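Local atomic coordinates of lysozyme M1 (PDB entry 1JFX), a protein that hydrolyses the beta-1,4 linkages between N-acetylmuramic acid and N-acetylglucosamine in peptidoglycan, as a bacteriolytic lysozyme of glycosyl hydrolase family 25. Residues G15-W19 with S20-S24. Sequence-based numbering, arbitrary orientation.
Sequences GSINW and SSVKS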
loop_
_atom_site.group_PDB
_atom_site.type_symbol
_atom_site.label_atom_id
_atom_site.label_comp_id
_atom_site.label_asym_id
_atom_site.label_seq_id
_atom_site.Cartn_x
_atom_site.Cartn_y
_atom_site.Cartn_z
ATOM N N GLY A 15 14.665 8.352 5.079
ATOM C CA GLY A 15 15.189 9.686 5.333
ATOM C C GLY A 15 14.746 10.777 4.378
ATOM O O GLY A 15 13.602 10.782 3.913
ATOM N N SER A 16 15.651 11.710 4.091
ATOM C CA SER A 16 15.360 12.819 3.182
ATOM C C SER A 16 15.428 12.336 1.742
ATOM O O SER A 16 16.450 11.822 1.301
ATOM C CB SER A 16 16.376 13.945 3.387
ATOM O OG SER A 16 16.108 15.012 2.499
ATOM N N ILE A 17 14.339 12.522 1.006
ATOM C CA ILE A 17 14.253 12.073 -0.382
ATOM C C ILE A 17 14.143 13.220 -1.377
ATOM O O ILE A 17 13.388 14.170 -1.158
ATOM C CB ILE A 17 13.010 11.179 -0.570
ATOM C CG1 ILE A 17 13.118 9.946 0.329
ATOM C CG2 ILE A 17 12.857 10.775 -2.057
ATOM C CD1 ILE A 17 11.835 9.068 0.313
ATOM N N ASN A 18 14.911 13.143 -2.461
ATOM C CA ASN A 18 14.821 14.157 -3.505
ATOM C C ASN A 18 13.881 13.554 -4.547
ATOM O O ASN A 18 14.294 12.730 -5.377
ATOM C CB ASN A 18 16.182 14.436 -4.142
ATOM C CG ASN A 18 16.109 15.551 -5.163
ATOM O OD1 ASN A 18 15.106 15.700 -5.846
ATOM N ND2 ASN A 18 17.172 16.337 -5.270
ATOM N N TRP A 19 12.612 13.947 -4.493
ATOM C CA TRP A 19 11.631 13.390 -5.412
ATOM C C TRP A 19 11.801 13.749 -6.878
ATOM O O TRP A 19 11.360 12.994 -7.749
ATOM C CB TRP A 19 10.213 13.710 -4.919
ATOM C CG TRP A 19 9.894 12.971 -3.645
ATOM C CD1 TRP A 19 10.083 13.406 -2.366
ATOM C CD2 TRP A 19 9.376 11.638 -3.543
ATOM N NE1 TRP A 19 9.715 12.421 -1.465
ATOM C CE2 TRP A 19 9.275 11.330 -2.167
ATOM C CE3 TRP A 19 8.989 10.670 -4.487
ATOM C CZ2 TRP A 19 8.802 10.097 -1.709
ATOM C CZ3 TRP A 19 8.518 9.441 -4.032
ATOM C CH2 TRP A 19 8.427 9.165 -2.653
ATOM N N SER A 20 12.445 14.873 -7.182
ATOM C CA SER A 20 12.652 15.186 -8.588
ATOM C C SER A 20 13.620 14.137 -9.140
ATOM O O SER A 20 13.535 13.748 -10.306
ATOM C CB SER A 20 13.206 16.612 -8.776
ATOM O OG SER A 20 14.505 16.775 -8.231
ATOM N N SER A 21 14.534 13.665 -8.297
ATOM C CA SER A 21 15.468 12.637 -8.739
ATOM C C SER A 21 14.786 11.294 -8.904
ATOM O O SER A 21 15.157 10.512 -9.792
ATOM C CB SER A 21 16.630 12.514 -7.761
ATOM O OG SER A 21 17.405 13.693 -7.828
ATOM N N VAL A 22 13.798 11.022 -8.058
ATOM C CA VAL A 22 13.059 9.756 -8.145
ATOM C C VAL A 22 12.312 9.738 -9.481
ATOM O O VAL A 22 12.281 8.727 -10.187
ATOM C CB VAL A 22 12.051 9.617 -6.972
ATOM C CG1 VAL A 22 11.127 8.416 -7.201
ATOM C CG2 VAL A 22 12.809 9.448 -5.664
ATOM N N LYS A 23 11.708 10.871 -9.823
ATOM C CA LYS A 23 10.983 10.993 -11.079
ATOM C C LYS A 23 11.932 10.881 -12.274
ATOM O O LYS A 23 11.642 10.167 -13.232
ATOM C CB LYS A 23 10.258 12.337 -11.155
ATOM C CG LYS A 23 9.482 12.577 -12.456
ATOM C CD LYS A 23 8.158 11.798 -12.462
ATOM C CE LYS A 23 7.286 12.157 -13.668
ATOM N NZ LYS A 23 7.936 11.784 -14.950
ATOM N N SER A 24 13.069 11.576 -12.229
ATOM C CA SER A 24 13.973 11.509 -13.384
ATOM C C SER A 24 14.618 10.131 -13.538
ATOM O O SER A 24 15.088 9.780 -14.625
ATOM C CB SER A 24 15.041 12.606 -13.319
ATOM O OG SER A 24 15.933 12.405 -12.253
HETATM O O HOH W 1 16.843 18.828 -6.786
#
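N18, the N-cap residue of helix 19-24, reaches its side-chain amide over the N-H groups of S20 and S21 in the first turn. Its CG lies opposite the backbone N (chi1 -176°) and beside the carbonyl carbon, which brings OD1 to the start of the helix. There N18 OD1 accepts from S21 N at 3.2 Å, with the donor well above the plane of the amide, and takes a weak bond from S20 N at 3.1 Å. S20 OG sits 2.7 Å from the same N18 OD1, and S20 N, S21 N and S20 OG all approach this one oxygen. A water accepts from N18 ND2 at 2.9 Å and donates weakly to S20 OG, bridging the side chains of N18 and S20.

Backbone bonds continue the turn. V22 N reaches N18 O at 3.2 Å, in the carbonyl plane, and K23 N binds W19 O at 3.0 Å in a straighter bond (163° at the hydrogen).

Apolar side chains meet away from the N18 amide: I17, W19 and V22. I17 CG2 touches V22 CG2 at 3.8 Å, one methyl against another across the helix start, and also lies over one face of the W19 indole toward its rim. W19 and V22 run side by side, with W19 CE3 4.1 Å from V22 CB.

W19 and V22 pack on I8 of barrel strand 6-10, where this first helix after that strand lies against the beta-alpha barrel of family 25; I17 and V22 also touch V193 of the short strand 193-194, and W19 NE1 is hydrogen-bonded to N48 OD1 of helix 45-54.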